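Long-range contacts in histidine acid phosphatase (Bifidobacterium longum subsp. infantis, PDB 6RXD), which probably removes phosphate groups from inositol polyphosphates such as phytate, and from 2,3-bisphosphoglycerate, as a histidine acid phosphatase of the MINPP type: residues A[80-91]-A[326-334]; A[237-248]-A[301-309]. All coordinates share one frame; numbering follows the deposited sequence. Where two conformers were deposited one is given.

Interaction 1: residues A[80-91]-A[326-334]. With ZN (zinc ion), chain D.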
loop_
_atom_site.group_PDB
_atom_site.type_symbol
_atom_site.label_atom_id
_atom_site.label_comp_id
_atom_site.label_asym_id
_atom_site.label_seq_id
_atom_site.Cartn_x
_atom_site.Cartn_y
_atom_site.Cartn_z
ATOM N N GLU A 80 -26.904 0.044 18.148
ATOM C CA GLU A 80 -25.929 -0.698 17.349
ATOM C C GLU A 80 -24.897 0.234 16.725
ATOM O O GLU A 80 -23.697 -0.091 16.712
ATOM C CB GLU A 80 -26.604 -1.568 16.277
ATOM C CG GLU A 80 -25.631 -2.307 15.358
ATOM C CD GLU A 80 -24.945 -3.490 16.028
ATOM O OE1 GLU A 80 -25.291 -3.829 17.183
ATOM O OE2 GLU A 80 -24.060 -4.099 15.390
ATOM N N PHE A 81 -25.337 1.390 16.249
ATOM C CA PHE A 81 -24.428 2.361 15.641
ATOM C C PHE A 81 -23.417 2.864 16.675
ATOM O O PHE A 81 -22.212 2.884 16.424
ATOM C CB PHE A 81 -25.238 3.517 15.052
ATOM C CG PHE A 81 -24.439 4.448 14.179
ATOM C CD1 PHE A 81 -23.972 4.034 12.942
ATOM C CD2 PHE A 81 -24.178 5.739 14.595
ATOM C CE1 PHE A 81 -23.237 4.902 12.142
ATOM C CE2 PHE A 81 -23.460 6.615 13.798
ATOM C CZ PHE A 81 -22.992 6.198 12.576
ATOM N N VAL A 82 -23.897 3.239 17.860
ATOM C CA VAL A 82 -23.020 3.725 18.921
ATOM C C VAL A 82 -22.061 2.620 19.392
ATOM O O VAL A 82 -20.897 2.874 19.699
ATOM C CB VAL A 82 -23.842 4.299 20.106
ATOM C CG1 VAL A 82 -22.927 4.739 21.247
ATOM C CG2 VAL A 82 -24.706 5.467 19.638
ATOM N N LYS A 83 -22.547 1.379 19.433
ATOM C CA LYS A 83 -21.686 0.249 19.823
ATOM C C LYS A 83 -20.547 0.044 18.822
ATOM O O LYS A 83 -19.401 -0.227 19.203
ATOM C CB LYS A 83 -22.495 -1.049 19.932
ATOM C CG LYS A 83 -21.651 -2.266 20.318
ATOM C CD LYS A 83 -22.479 -3.560 20.377
ATOM C CE LYS A 83 -21.576 -4.754 20.695
ATOM N NZ LYS A 83 -22.317 -6.044 20.695
ATOM N N ASN A 84 -20.864 0.160 17.536
ATOM C CA ASN A 84 -19.850 -0.029 16.497
ATOM C C ASN A 84 -18.772 1.040 16.608
ATOM O O ASN A 84 -17.569 0.747 16.565
ATOM C CB ASN A 84 -20.487 0.001 15.098
ATOM C CG ASN A 84 -21.225 -1.279 14.771
ATOM O OD1 ASN A 84 -20.829 -2.352 15.215
ATOM N ND2 ASN A 84 -22.313 -1.172 14.014
ATOM N N LEU A 85 -19.210 2.282 16.781
ATOM C CA LEU A 85 -18.266 3.400 16.889
ATOM C C LEU A 85 -17.408 3.277 18.139
ATOM O O LEU A 85 -16.190 3.396 18.065
ATOM C CB LEU A 85 -18.995 4.746 16.884
ATOM C CG LEU A 85 -19.766 5.137 15.624
ATOM C CD1 LEU A 85 -20.547 6.417 15.875
ATOM C CD2 LEU A 85 -18.813 5.339 14.483
ATOM N N SER A 86 -18.030 3.016 19.293
ATOM C CA SER A 86 -17.292 2.851 20.548
ATOM C C SER A 86 -16.273 1.729 20.445
ATOM O O SER A 86 -15.158 1.826 20.955
ATOM C CB SER A 86 -18.254 2.558 21.701
ATOM O OG SER A 86 -19.075 3.674 21.956
ATOM N N GLY A 87 -16.671 0.647 19.774
ATOM C CA GLY A 87 -15.807 -0.508 19.609
ATOM C C GLY A 87 -14.560 -0.232 18.784
ATOM O O GLY A 87 -13.463 -0.619 19.182
ATOM N N ILE A 88 -14.706 0.422 17.632
ATOM C CA ILE A 88 -13.526 0.687 16.808
ATOM C C ILE A 88 -12.628 1.743 17.462
ATOM O O ILE A 88 -11.396 1.696 17.359
ATOM C CB ILE A 88 -13.879 1.035 15.333
ATOM C CG1 ILE A 88 -12.627 0.913 14.454
ATOM C CG2 ILE A 88 -14.489 2.427 15.218
ATOM C CD1 ILE A 88 -12.923 0.686 12.981
ATOM N N THR A 89 -13.242 2.676 18.174
ATOM C CA THR A 89 -12.462 3.667 18.902
ATOM C C THR A 89 -11.660 2.990 20.010
ATOM O O THR A 89 -10.460 3.230 20.160
ATOM C CB THR A 89 -13.377 4.756 19.458
ATOM O OG1 THR A 89 -13.927 5.483 18.357
ATOM C CG2 THR A 89 -12.611 5.727 20.380
ATOM N N ALA A 90 -12.313 2.110 20.765
ATOM C CA ALA A 90 -11.625 1.403 21.838
ATOM C C ALA A 90 -10.482 0.539 21.319
ATOM O O ALA A 90 -9.448 0.423 21.966
ATOM C CB ALA A 90 -12.614 0.564 22.647
ATOM N N ALA A 91 -10.667 -0.077 20.160
ATOM C CA ALA A 91 -9.616 -0.894 19.565
ATOM C C ALA A 91 -8.402 -0.030 19.210
ATOM O O ALA A 91 -7.246 -0.427 19.417
ATOM C CB ALA A 91 -10.140 -1.612 18.340
ATOM N N HIS A 326 -14.340 -5.222 22.613
ATOM C CA HIS A 326 -14.382 -4.131 21.644
ATOM C C HIS A 326 -14.628 -4.661 20.234
ATOM O O HIS A 326 -13.786 -4.546 19.343
ATOM C CB HIS A 326 -13.156 -3.184 21.755
ATOM C CG HIS A 326 -11.823 -3.876 21.702
ATOM N ND1 HIS A 326 -11.298 -4.368 20.530
ATOM C CD2 HIS A 326 -10.889 -4.120 22.658
ATOM C CE1 HIS A 326 -10.112 -4.906 20.758
ATOM N NE2 HIS A 326 -9.840 -4.775 22.042
ATOM N N THR A 327 -15.804 -5.252 20.046
ATOM C CA THR A 327 -16.214 -5.701 18.724
ATOM C C THR A 327 -16.894 -4.579 17.942
ATOM O O THR A 327 -17.378 -3.598 18.509
ATOM C CB THR A 327 -17.143 -6.922 18.786
ATOM O OG1 THR A 327 -18.365 -6.560 19.441
ATOM C CG2 THR A 327 -16.477 -8.059 19.549
ATOM N N PHE A 328 -16.900 -4.725 16.625
ATOM C CA PHE A 328 -17.587 -3.780 15.757
ATOM C C PHE A 328 -18.023 -4.544 14.511
ATOM O O PHE A 328 -17.406 -5.545 14.143
ATOM C CB PHE A 328 -16.701 -2.561 15.417
ATOM C CG PHE A 328 -15.230 -2.893 15.258
ATOM C CD1 PHE A 328 -14.692 -3.167 14.004
ATOM C CD2 PHE A 328 -14.389 -2.929 16.371
ATOM C CE1 PHE A 328 -13.340 -3.490 13.866
ATOM C CE2 PHE A 328 -13.039 -3.237 16.243
ATOM C CZ PHE A 328 -12.509 -3.521 14.992
ATOM N N ALA A 329 -19.096 -4.082 13.874
ATOM C CA ALA A 329 -19.672 -4.803 12.750
ATOM C C ALA A 329 -20.150 -3.836 11.671
ATOM O O ALA A 329 -21.343 -3.769 11.353
ATOM C CB ALA A 329 -20.823 -5.690 13.229
ATOM N N PHE A 330 -19.212 -3.078 11.113
ATOM C CA PHE A 330 -19.552 -2.096 10.086
ATOM C C PHE A 330 -19.969 -2.751 8.777
ATOM O O PHE A 330 -20.672 -2.133 7.960
ATOM C CB PHE A 330 -18.395 -1.120 9.870
ATOM C CG PHE A 330 -18.182 -0.179 11.023
ATOM C CD1 PHE A 330 -19.005 0.926 11.189
ATOM C CD2 PHE A 330 -17.170 -0.399 11.948
ATOM C CE1 PHE A 330 -18.831 1.798 12.255
ATOM C CE2 PHE A 330 -16.986 0.475 13.019
ATOM C CZ PHE A 330 -17.821 1.567 13.178
ATOM N N ASP A 331 -19.571 -4.007 8.581
ATOM C CA ASP A 331 -19.966 -4.706 7.366
ATOM C C ASP A 331 -21.481 -4.853 7.238
ATOM O O ASP A 331 -21.991 -4.985 6.128
ATOM C CB ASP A 331 -19.255 -6.059 7.231
ATOM C CG ASP A 331 -19.469 -6.956 8.419
ATOM O OD1 ASP A 331 -19.618 -6.433 9.545
ATOM O OD2 ASP A 331 -19.476 -8.191 8.227
ATOM N N GLN A 332 -22.204 -4.786 8.359
ATOM C CA GLN A 332 -23.656 -4.914 8.313
ATOM C C GLN A 332 -24.337 -3.783 7.548
ATOM O O GLN A 332 -25.486 -3.934 7.129
ATOM C CB GLN A 332 -24.242 -4.941 9.716
ATOM C CG GLN A 332 -24.279 -3.561 10.334
ATOM C CD GLN A 332 -24.800 -3.583 11.735
ATOM O OE1 GLN A 332 -26.010 -3.531 11.952
ATOM N NE2 GLN A 332 -23.892 -3.661 12.704
ATOM N N TYR A 333 -23.641 -2.661 7.362
ATOM C CA TYR A 333 -24.217 -1.528 6.641
ATOM C C TYR A 333 -23.919 -1.603 5.157
ATOM O O TYR A 333 -24.359 -0.746 4.389
ATOM C CB TYR A 333 -23.670 -0.195 7.175
ATOM C CG TYR A 333 -23.881 0.002 8.661
ATOM C CD1 TYR A 333 -25.163 0.016 9.205
ATOM C CD2 TYR A 333 -22.800 0.206 9.513
ATOM C CE1 TYR A 333 -25.360 0.200 10.564
ATOM C CE2 TYR A 333 -22.987 0.401 10.876
ATOM C CZ TYR A 333 -24.266 0.388 11.390
ATOM O OH TYR A 333 -24.474 0.576 12.744
ATOM N N PHE A 334 -23.178 -2.631 4.750
ATOM C CA PHE A 334 -22.757 -2.728 3.351
ATOM C C PHE A 334 -23.123 -4.072 2.719
ATOM O O PHE A 334 -22.360 -4.620 1.923
ATOM C CB PHE A 334 -21.254 -2.468 3.244
ATOM C CG PHE A 334 -20.864 -1.051 3.591
ATOM C CD1 PHE A 334 -20.856 -0.067 2.614
ATOM C CD2 PHE A 334 -20.533 -0.698 4.899
ATOM C CE1 PHE A 334 -20.498 1.243 2.920
ATOM C CE2 PHE A 334 -20.187 0.619 5.219
ATOM C CZ PHE A 334 -20.166 1.585 4.220
HETATM ZN ZN ZN D . -8.501 -4.788 23.656
HETATM O O HOH W 1 -9.664 -4.078 25.660
#

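Interaction 2: residues A[237-248]-A[301-309]. With ZN (zinc ion), chain C.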
loop_
_atom_site.group_PDB
_atom_site.type_symbol
_atom_site.label_atom_id
_atom_site.label_comp_id
_atom_site.label_asym_id
_atom_site.label_seq_id
_atom_site.Cartn_x
_atom_site.Cartn_y
_atom_site.Cartn_z
ATOM N N VAL A 237 -22.687 9.061 -6.607
ATOM C CA VAL A 237 -22.028 8.931 -5.306
ATOM C C VAL A 237 -22.862 9.636 -4.234
ATOM O O VAL A 237 -23.008 9.132 -3.113
ATOM C CB VAL A 237 -20.569 9.443 -5.317
ATOM C CG1 VAL A 237 -19.995 9.452 -3.902
ATOM C CG2 VAL A 237 -19.698 8.568 -6.219
ATOM N N LYS A 238 -23.433 10.788 -4.585
ATOM C CA LYS A 238 -24.295 11.503 -3.645
ATOM C C LYS A 238 -25.549 10.689 -3.342
ATOM O O LYS A 238 -26.017 10.638 -2.199
ATOM C CB LYS A 238 -24.629 12.900 -4.170
ATOM C CG LYS A 238 -23.402 13.813 -4.165
ATOM C CD LYS A 238 -23.679 15.188 -4.738
ATOM C CE LYS A 238 -22.394 16.008 -4.770
ATOM N NZ LYS A 238 -21.680 15.938 -3.461
ATOM N N ARG A 239 -26.094 10.041 -4.365
ATOM C CA ARG A 239 -27.254 9.177 -4.162
ATOM C C ARG A 239 -26.891 8.006 -3.253
ATOM O O ARG A 239 -27.645 7.670 -2.341
ATOM C CB ARG A 239 -27.806 8.673 -5.501
ATOM C CG ARG A 239 -28.477 9.754 -6.320
ATOM C CD ARG A 239 -28.698 9.303 -7.755
ATOM N NE ARG A 239 -29.663 8.215 -7.854
ATOM C CZ ARG A 239 -29.839 7.473 -8.943
ATOM N NH1 ARG A 239 -30.740 6.500 -8.948
ATOM N NH2 ARG A 239 -29.104 7.698 -10.025
ATOM N N ALA A 240 -25.727 7.405 -3.483
ATOM C CA ALA A 240 -25.256 6.283 -2.670
ATOM C C ALA A 240 -25.034 6.714 -1.233
ATOM O O ALA A 240 -25.255 5.943 -0.300
ATOM C CB ALA A 240 -23.975 5.721 -3.238
ATOM N N SER A 241 -24.602 7.956 -1.059
ATOM C CA SER A 241 -24.373 8.482 0.280
ATOM C C SER A 241 -25.681 8.533 1.059
ATOM O O SER A 241 -25.741 8.135 2.219
ATOM C CB SER A 241 -23.758 9.884 0.213
ATOM O OG SER A 241 -22.454 9.848 -0.353
ATOM N N HIS A 242 -26.724 9.048 0.422
ATOM C CA HIS A 242 -28.020 9.104 1.058
ATOM C C HIS A 242 -28.541 7.700 1.352
ATOM O O HIS A 242 -29.063 7.432 2.438
ATOM C CB HIS A 242 -29.019 9.842 0.185
ATOM C CG HIS A 242 -30.377 9.884 0.788
ATOM N ND1 HIS A 242 -30.700 10.759 1.805
ATOM C CD2 HIS A 242 -31.475 9.122 0.585
ATOM C CE1 HIS A 242 -31.948 10.559 2.176
ATOM N NE2 HIS A 242 -32.438 9.569 1.452
ATOM N N ASP A 243 -28.407 6.808 0.374
ATOM C CA ASP A 243 -28.848 5.421 0.504
ATOM C C ASP A 243 -28.234 4.764 1.741
ATOM O O ASP A 243 -28.925 4.148 2.568
ATOM C CB ASP A 243 -28.442 4.659 -0.759
ATOM C CG ASP A 243 -29.153 3.331 -0.903
ATOM O OD1 ASP A 243 -30.361 3.333 -1.208
ATOM O OD2 ASP A 243 -28.494 2.286 -0.739
ATOM N N LEU A 244 -26.922 4.903 1.858
ATOM C CA LEU A 244 -26.190 4.280 2.945
ATOM C C LEU A 244 -26.690 4.778 4.286
ATOM O O LEU A 244 -26.973 3.995 5.191
ATOM C CB LEU A 244 -24.705 4.604 2.815
ATOM C CG LEU A 244 -23.830 3.922 3.853
ATOM C CD1 LEU A 244 -23.738 2.425 3.525
ATOM C CD2 LEU A 244 -22.455 4.570 3.919
ATOM N N LEU A 245 -26.799 6.093 4.413
ATOM C CA LEU A 245 -27.132 6.693 5.702
ATOM C C LEU A 245 -28.580 6.452 6.097
ATOM O O LEU A 245 -28.911 6.477 7.281
ATOM C CB LEU A 245 -26.843 8.200 5.695
ATOM C CG LEU A 245 -25.374 8.581 5.505
ATOM C CD1 LEU A 245 -25.249 10.079 5.283
ATOM C CD2 LEU A 245 -24.545 8.165 6.708
ATOM N N SER A 246 -29.447 6.198 5.122
ATOM C CA SER A 246 -30.870 6.037 5.424
ATOM C C SER A 246 -31.176 4.724 6.146
ATOM O O SER A 246 -32.278 4.542 6.644
ATOM C CB SER A 246 -31.729 6.171 4.164
ATOM O OG SER A 246 -31.475 5.107 3.272
ATOM N N GLN A 247 -30.188 3.825 6.215
ATOM C CA GLN A 247 -30.302 2.594 6.999
ATOM C C GLN A 247 -30.294 2.904 8.475
ATOM O O GLN A 247 -30.739 2.100 9.297
ATOM C CB GLN A 247 -29.081 1.707 6.775
ATOM C CG GLN A 247 -28.884 1.198 5.392
ATOM C CD GLN A 247 -27.659 0.323 5.316
ATOM O OE1 GLN A 247 -27.737 -0.890 5.519
ATOM N NE2 GLN A 247 -26.514 0.936 5.053
ATOM N N ILE A 248 -29.726 4.054 8.815
ATOM C CA ILE A 248 -29.451 4.392 10.202
ATOM C C ILE A 248 -30.273 5.592 10.651
ATOM O O ILE A 248 -30.857 5.592 11.736
ATOM C CB ILE A 248 -27.950 4.714 10.368
ATOM C CG1 ILE A 248 -27.109 3.481 10.032
ATOM C CG2 ILE A 248 -27.647 5.206 11.780
ATOM C CD1 ILE A 248 -25.725 3.828 9.455
ATOM N N GLU A 301 -24.275 14.749 3.587
ATOM C CA GLU A 301 -24.404 13.291 3.542
ATOM C C GLU A 301 -23.173 12.618 2.949
ATOM O O GLU A 301 -22.752 11.573 3.435
ATOM C CB GLU A 301 -25.643 12.850 2.755
ATOM C CG GLU A 301 -26.963 13.160 3.439
ATOM C CD GLU A 301 -28.149 12.823 2.561
ATOM O OE1 GLU A 301 -28.007 12.862 1.320
ATOM O OE2 GLU A 301 -29.228 12.509 3.098
ATOM N N TYR A 302 -22.613 13.198 1.889
ATOM C CA TYR A 302 -21.366 12.688 1.337
ATOM C C TYR A 302 -20.295 12.527 2.416
ATOM O O TYR A 302 -19.669 11.478 2.503
ATOM C CB TYR A 302 -20.848 13.571 0.189
ATOM C CG TYR A 302 -19.473 13.183 -0.331
ATOM C CD1 TYR A 302 -19.339 12.378 -1.451
ATOM C CD2 TYR A 302 -18.314 13.616 0.305
ATOM C CE1 TYR A 302 -18.084 12.010 -1.925
ATOM C CE2 TYR A 302 -17.059 13.257 -0.156
ATOM C CZ TYR A 302 -16.953 12.457 -1.274
ATOM O OH TYR A 302 -15.706 12.100 -1.737
ATOM N N ASP A 303 -20.077 13.562 3.226
ATOM C CA ASP A 303 -19.068 13.489 4.279
ATOM C C ASP A 303 -19.336 12.366 5.263
ATOM O O ASP A 303 -18.416 11.623 5.623
ATOM C CB ASP A 303 -19.026 14.797 5.076
ATOM C CG ASP A 303 -18.459 15.951 4.288
ATOM O OD1 ASP A 303 -17.838 15.736 3.222
ATOM O OD2 ASP A 303 -18.627 17.086 4.769
ATOM N N ALA A 304 -20.574 12.264 5.735
ATOM C CA ALA A 304 -20.904 11.238 6.723
ATOM C C ALA A 304 -20.771 9.835 6.143
ATOM O O ALA A 304 -20.221 8.941 6.795
ATOM C CB ALA A 304 -22.306 11.457 7.297
ATOM N N ALA A 305 -21.251 9.641 4.914
ATOM C CA ALA A 305 -21.197 8.321 4.290
ATOM C C ALA A 305 -19.757 7.906 4.000
ATOM O O ALA A 305 -19.383 6.744 4.209
ATOM C CB ALA A 305 -22.044 8.284 3.005
ATOM N N MET A 306 -18.945 8.840 3.504
ATOM C CA MET A 306 -17.554 8.510 3.230
ATOM C C MET A 306 -16.802 8.239 4.526
ATOM O O MET A 306 -15.910 7.396 4.550
ATOM C CB MET A 306 -16.864 9.613 2.408
ATOM C CG MET A 306 -17.319 9.688 0.941
ATOM S SD MET A 306 -17.011 8.185 -0.031
ATOM C CE MET A 306 -15.301 7.880 0.400
ATOM N N ASP A 307 -17.161 8.925 5.606
ATOM C CA ASP A 307 -16.561 8.610 6.903
ATOM C C ASP A 307 -16.951 7.204 7.358
ATOM O O ASP A 307 -16.102 6.457 7.864
ATOM C CB ASP A 307 -16.941 9.647 7.967
ATOM C CG ASP A 307 -16.299 10.991 7.718
ATOM O OD1 ASP A 307 -15.520 11.102 6.754
ATOM O OD2 ASP A 307 -16.571 11.934 8.488
ATOM N N LEU A 308 -18.212 6.837 7.146
ATOM C CA LEU A 308 -18.691 5.506 7.522
ATOM C C LEU A 308 -18.003 4.444 6.664
ATOM O O LEU A 308 -17.606 3.388 7.167
ATOM C CB LEU A 308 -20.224 5.403 7.381
ATOM C CG LEU A 308 -20.869 4.106 7.889
ATOM C CD1 LEU A 308 -20.480 3.899 9.344
ATOM C CD2 LEU A 308 -22.381 4.200 7.757
ATOM N N TYR A 309 -17.852 4.730 5.372
ATOM C CA TYR A 309 -17.121 3.828 4.490
ATOM C C TYR A 309 -15.673 3.680 4.947
ATOM O O TYR A 309 -15.122 2.580 4.931
ATOM C CB TYR A 309 -17.184 4.310 3.039
ATOM C CG TYR A 309 -16.324 3.484 2.106
ATOM C CD1 TYR A 309 -16.705 2.201 1.731
ATOM C CD2 TYR A 309 -15.137 3.987 1.603
ATOM C CE1 TYR A 309 -15.902 1.442 0.875
ATOM C CE2 TYR A 309 -14.348 3.241 0.757
ATOM C CZ TYR A 309 -14.733 1.975 0.401
ATOM O OH TYR A 309 -13.924 1.247 -0.440
HETATM ZN ZN ZN C . -34.167 8.244 1.546
HETATM O O HOH W 2 -26.251 13.053 -0.646
#

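Interaction 1: residues A[80-91]-A[326-334]
Three rings of 326-334 each take a carbon of helix 80-91 on one face. N84 CB sits over F330, 4.0 Å from the centre of its ring. I88 CB covers a face of F328, and A91 CA a face of the H326 imidazole. The F81 ring offers its edge to Y333, with CD1 4.0 Å from Y333 CZ. G87 has no side chain, and the extended 326-329 backbone passes close: G87 CA is 3.6 Å from T327 O.

Polar bonds gather at N84. Its CG lies anti to the carbonyl carbon (chi1 -76°), turning the amide toward 329-333. Its OD1 accepts from A329 N at 2.8 Å, with the donor above the carbonyl plane. Its ND2 donates to Y333 OH at 3.1 Å in a bent bond (135°). Both ends of this buried amide are used, which fixes its flip. In one pair of deposited conformers, Q332 NE2 donates to the anti lone pair of E80 OE2 at 2.7 Å.

H326 NE2 binds zinc at 2.1 Å; E94 and a water are further ligands. The arrangement is an extended loop and short 3-10 turn laid along a helix of the histidine phosphatase fold, ending at a zinc site.

Interaction 2: residues A[237-248]-A[301-309]
E301 meets H242 through a histidine-carboxylate hydrogen bond, at one end of a crossing between two helices. The short helix segments 237-245 and 301-309 approach to 8.3 Å between axes and cross at 68°. This is helix-helix packing in the helical part of the histidine phosphatase fold. E301 lies alongside H242, pointing the same way. CG is turned away from the carbonyl carbon and the chain then runs extended, which brings the carboxylate beside the imidazole. The two planes are 44° apart. A water bridges E301 OE1 to K238 O, giving both carboxylate oxygens a partner. The backbone of E301 also takes part, with its O 3.4 Å from L245 CD1.

Y302 turns its ring edge to V237 CG1, which is 3.8 Å from CE1. Its CA lies near S241 OG, a hydroxyl that donates back to V237 O. A304 CB touches L245 CD1. A305 is at the closest approach of the backbones, opposite S241. Its methyl rests 3.6 Å from S241 CB, and the two small residues let the helices come near. L244 CD2 packs on the same methyl. L308 ends the row, with CD2 against L244 CD2 and tip to tip with I248 CD1 at 3.8 Å.

H242 NE2 binds zinc, with E251 as another ligand. E301 itself is a zinc ligand in another structure of this protein, but not here. Through its other nitrogen, ND1, the ring donates to E301 OE2 at 2.6 Å, nearly straight at 169° and close to the ring plane, on the syn side of the carboxylate but tilted out of its plane.

Overall arrangement
From the N terminus, the chain passes strand 34-44 and helix 55-69 before helix 75-95, which carries 80-91. It next runs through helix 235-245 and the turn after it, the first half of interaction 2. Helix 301-317 returns to close that loop of 52 residues. The loop after this helix then reaches 326-334, and interaction 1 closes a longer loop of 234 residues. The smaller loop thus lies wholly within the larger. The two contacts meet directly: Y333 O probably accepts a hydrogen bond from Q247 NE2, and F334 packs on L244. Together they tie helices 75-95, 235-245 and 301-317 to the loop before helix 339-357.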